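Salicylate 5-hydroxylase, large oxygenase component (PDB 7C8Z) catalyses the 5-hydroxylation of salicylate to gentisate, using a Rieske [2Fe-2S] cluster and a mononuclear iron, as the oxygenase component of a multicomponent enzyme system. Local coordinates at residues Met267-Thr279 against Gly317-Ser329. Residues are numbered along the deposited sequence; the frame is centred on the assembly and turned at random.
Sequences MDAKFRHAAMIST and GGPTAVMTTIFPS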
# COMPACT_ATOMS: atom_id res chain seq x y z
N MET A 267 -9.47 -2.34 -40.50
CA MET A 267 -10.31 -1.75 -39.47
C MET A 267 -11.77 -1.98 -39.84
O MET A 267 -12.09 -2.31 -40.99
CB MET A 267 -10.07 -0.25 -39.31
CG MET A 267 -9.00 0.13 -38.32
SD MET A 267 -8.66 1.91 -38.32
CE MET A 267 -7.99 2.13 -39.96
N ASP A 268 -12.66 -1.80 -38.87
CA ASP A 268 -14.08 -1.84 -39.15
C ASP A 268 -14.55 -0.45 -39.57
O ASP A 268 -13.76 0.49 -39.66
CB ASP A 268 -14.86 -2.38 -37.94
CG ASP A 268 -15.03 -1.36 -36.83
OD1 ASP A 268 -14.07 -0.62 -36.54
OD2 ASP A 268 -16.13 -1.31 -36.24
N ALA A 269 -15.85 -0.32 -39.81
CA ALA A 269 -16.38 0.91 -40.39
C ALA A 269 -16.11 2.11 -39.49
O ALA A 269 -15.79 3.20 -39.98
CB ALA A 269 -17.88 0.76 -40.66
N LYS A 270 -16.22 1.93 -38.18
CA LYS A 270 -16.13 3.04 -37.24
C LYS A 270 -14.72 3.23 -36.68
O LYS A 270 -14.54 4.04 -35.77
CB LYS A 270 -17.12 2.83 -36.09
CG LYS A 270 -18.57 2.78 -36.53
CD LYS A 270 -19.48 3.39 -35.47
CE LYS A 270 -19.65 4.89 -35.68
NZ LYS A 270 -20.35 5.55 -34.54
N PHE A 271 -13.73 2.50 -37.21
CA PHE A 271 -12.31 2.62 -36.85
C PHE A 271 -12.03 2.18 -35.42
O PHE A 271 -10.94 2.49 -34.89
CB PHE A 271 -11.78 4.05 -37.04
CG PHE A 271 -12.06 4.62 -38.39
CD1 PHE A 271 -11.88 3.87 -39.54
CD2 PHE A 271 -12.48 5.94 -38.52
CE1 PHE A 271 -12.12 4.40 -40.79
CE2 PHE A 271 -12.73 6.48 -39.77
CZ PHE A 271 -12.55 5.71 -40.90
N ARG A 272 -12.96 1.49 -34.77
CA ARG A 272 -12.77 1.10 -33.38
C ARG A 272 -12.07 -0.25 -33.25
O ARG A 272 -11.14 -0.40 -32.44
CB ARG A 272 -14.12 1.07 -32.65
CG ARG A 272 -15.19 0.29 -33.40
CD ARG A 272 -16.57 0.57 -32.86
NE ARG A 272 -17.55 -0.35 -33.44
CZ ARG A 272 -18.85 -0.28 -33.23
NH1 ARG A 272 -19.34 0.66 -32.44
NH2 ARG A 272 -19.67 -1.16 -33.80
N HIS A 273 -12.50 -1.25 -34.02
CA HIS A 273 -11.87 -2.56 -33.99
C HIS A 273 -10.81 -2.63 -35.08
O HIS A 273 -10.90 -1.94 -36.10
CB HIS A 273 -12.90 -3.67 -34.19
CG HIS A 273 -14.19 -3.44 -33.45
ND1 HIS A 273 -14.25 -2.81 -32.23
CD2 HIS A 273 -15.46 -3.77 -33.77
CE1 HIS A 273 -15.51 -2.76 -31.83
NE2 HIS A 273 -16.26 -3.34 -32.75
N ALA A 274 -9.81 -3.49 -34.87
CA ALA A 274 -8.73 -3.56 -35.85
C ALA A 274 -8.15 -4.96 -35.89
O ALA A 274 -8.31 -5.76 -34.96
CB ALA A 274 -7.63 -2.53 -35.56
N ALA A 275 -7.47 -5.26 -37.00
CA ALA A 275 -6.77 -6.52 -37.17
C ALA A 275 -5.45 -6.24 -37.85
O ALA A 275 -5.41 -5.64 -38.92
CB ALA A 275 -7.61 -7.51 -38.00
N MET A 276 -4.36 -6.68 -37.23
CA MET A 276 -3.02 -6.58 -37.80
C MET A 276 -2.63 -7.98 -38.26
O MET A 276 -2.53 -8.90 -37.44
CB MET A 276 -2.02 -6.02 -36.79
CG MET A 276 -2.36 -4.59 -36.35
SD MET A 276 -1.21 -3.78 -35.21
CE MET A 276 -0.19 -5.16 -34.68
N ILE A 277 -2.41 -8.13 -39.57
CA ILE A 277 -2.21 -9.41 -40.23
C ILE A 277 -0.82 -9.41 -40.83
O ILE A 277 -0.43 -8.43 -41.47
CB ILE A 277 -3.26 -9.63 -41.34
CG1 ILE A 277 -4.69 -9.45 -40.80
CG2 ILE A 277 -3.08 -10.98 -42.02
CD1 ILE A 277 -5.33 -8.16 -41.25
N SER A 278 -0.08 -10.50 -40.65
CA SER A 278 1.25 -10.54 -41.25
C SER A 278 1.63 -11.96 -41.61
O SER A 278 1.23 -12.93 -40.95
CB SER A 278 2.33 -9.94 -40.33
OG SER A 278 3.49 -9.61 -41.09
N THR A 279 2.44 -12.06 -42.66
CA THR A 279 3.02 -13.32 -43.14
C THR A 279 4.54 -13.31 -43.01
O THR A 279 5.09 -13.45 -41.91
CB THR A 279 2.66 -13.59 -44.61
OG1 THR A 279 1.24 -13.68 -44.74
CG2 THR A 279 3.31 -14.88 -45.06
N GLY A 317 -5.27 -19.48 -42.65
CA GLY A 317 -4.33 -20.22 -43.46
C GLY A 317 -3.78 -19.17 -44.42
O GLY A 317 -4.52 -18.60 -45.21
N GLY A 318 -2.48 -18.89 -44.32
CA GLY A 318 -1.82 -17.93 -45.17
C GLY A 318 -1.26 -16.73 -44.42
O GLY A 318 -0.11 -16.35 -44.64
N PRO A 319 -2.03 -16.12 -43.53
CA PRO A 319 -1.41 -15.23 -42.54
C PRO A 319 -0.80 -16.05 -41.42
O PRO A 319 -1.39 -17.01 -40.93
CB PRO A 319 -2.58 -14.37 -42.04
CG PRO A 319 -3.80 -15.15 -42.37
CD PRO A 319 -3.49 -15.90 -43.63
N THR A 320 0.41 -15.66 -41.01
CA THR A 320 1.07 -16.35 -39.91
C THR A 320 0.76 -15.73 -38.55
O THR A 320 0.85 -16.43 -37.53
CB THR A 320 2.58 -16.41 -40.13
OG1 THR A 320 3.03 -15.16 -40.66
CG2 THR A 320 2.91 -17.52 -41.10
N ALA A 321 0.42 -14.44 -38.50
CA ALA A 321 0.09 -13.81 -37.23
C ALA A 321 -1.05 -12.82 -37.42
O ALA A 321 -1.06 -12.07 -38.40
CB ALA A 321 1.31 -13.09 -36.63
N VAL A 322 -2.01 -12.83 -36.49
CA VAL A 322 -3.10 -11.87 -36.51
C VAL A 322 -3.38 -11.40 -35.08
O VAL A 322 -3.69 -12.21 -34.20
CB VAL A 322 -4.39 -12.44 -37.14
CG1 VAL A 322 -5.52 -11.41 -37.07
CG2 VAL A 322 -4.16 -12.86 -38.57
N MET A 323 -3.27 -10.09 -34.87
CA MET A 323 -3.61 -9.45 -33.60
C MET A 323 -4.89 -8.66 -33.81
O MET A 323 -4.90 -7.69 -34.57
CB MET A 323 -2.47 -8.55 -33.13
CG MET A 323 -1.20 -9.30 -32.80
SD MET A 323 -1.47 -10.56 -31.54
CE MET A 323 -1.86 -9.53 -30.13
N THR A 324 -5.98 -9.08 -33.15
CA THR A 324 -7.29 -8.48 -33.37
C THR A 324 -7.75 -7.76 -32.12
O THR A 324 -7.92 -8.38 -31.06
CB THR A 324 -8.31 -9.55 -33.78
OG1 THR A 324 -7.89 -10.16 -35.00
CG2 THR A 324 -9.69 -8.94 -33.97
N THR A 325 -7.92 -6.44 -32.22
CA THR A 325 -8.43 -5.64 -31.12
C THR A 325 -9.93 -5.45 -31.28
O THR A 325 -10.39 -4.88 -32.28
CB THR A 325 -7.73 -4.28 -31.06
OG1 THR A 325 -7.61 -3.74 -32.39
CG2 THR A 325 -6.35 -4.43 -30.44
N ILE A 326 -10.70 -5.95 -30.31
CA ILE A 326 -12.14 -5.72 -30.24
C ILE A 326 -12.38 -4.69 -29.15
O ILE A 326 -12.19 -4.97 -27.95
CB ILE A 326 -12.92 -7.02 -29.99
CG1 ILE A 326 -12.77 -7.96 -31.18
CG2 ILE A 326 -14.40 -6.71 -29.75
CD1 ILE A 326 -13.53 -9.26 -31.03
N PHE A 327 -12.78 -3.50 -29.59
CA PHE A 327 -12.93 -2.34 -28.72
C PHE A 327 -14.17 -2.49 -27.84
O PHE A 327 -15.23 -2.90 -28.33
CB PHE A 327 -13.04 -1.08 -29.58
CG PHE A 327 -12.50 0.17 -28.93
CD1 PHE A 327 -11.14 0.39 -28.85
CD2 PHE A 327 -13.36 1.12 -28.41
CE1 PHE A 327 -10.64 1.55 -28.27
CE2 PHE A 327 -12.88 2.27 -27.83
CZ PHE A 327 -11.51 2.49 -27.76
N PRO A 328 -14.10 -2.11 -26.56
CA PRO A 328 -12.88 -1.58 -25.96
C PRO A 328 -12.18 -2.57 -25.04
O PRO A 328 -11.20 -2.21 -24.39
CB PRO A 328 -13.41 -0.41 -25.13
CG PRO A 328 -14.73 -0.95 -24.61
CD PRO A 328 -15.25 -1.95 -25.65
N SER A 329 -12.67 -3.81 -25.00
CA SER A 329 -12.40 -4.67 -23.86
C SER A 329 -11.38 -5.78 -24.11
O SER A 329 -10.83 -6.29 -23.13
CB SER A 329 -13.70 -5.32 -23.36
OG SER A 329 -13.94 -6.57 -23.99
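Met276 and Met323 sit at the middle of an antiparallel pairing between strands 274-278 and 321-326, bonded both ways through their backbones, with Met276 N 2.9 Å from Met323 O. Ala274 with Thr325 and Ser278 with Ala321 are the other hydrogen-bonded pairs. Together these three pairs fix the register. The regular alternation breaks at Ser278, whose carbonyl O accepts from both Thr320 N (2.9 Å) and Ala321 N (3.0 Å), a classic beta bulge. Just beyond it, Thr279 OG1 donates to Gly318 O at 3.0 Å.

Side chains divide between two faces. On one, Ile277 lies alongside Pro319 and Val322; its chi1 of -53° sets CG1 beside the backbone N and turns CG2 anti to it, where CG2 touches Pro319 CB at 3.4 Å and also meets Val322 CG2. On the other, the two methionines meet loosely, Met276 CE lying 4.4 Å from Met323 CB. Where strand 274-278 begins and strand 321-326 ends, the edge of the His273 ring meets Phe327 CB, 3.4 Å from His273 ND1.

Asp268 shapes this end from within its turn: OD1 takes the N-H of His273 from above the carboxylate plane, while OD2 offers its syn lone pair to Arg272 NE in a salt bridge. Arg272 is further tied to Tyr435, and Lys239 bonds both Arg272 O and Thr325 OG1.

The pair lies inside the catalytic domain's seven-stranded antiparallel sheet, between strands 263-267 and 330-335. Met276 packs on Pro241 and Leu428, its side chain about 6 Å from that of the iron ligand His243, and Met323 packs on Ile238; apolar contacts therefore seat this face beside the iron site.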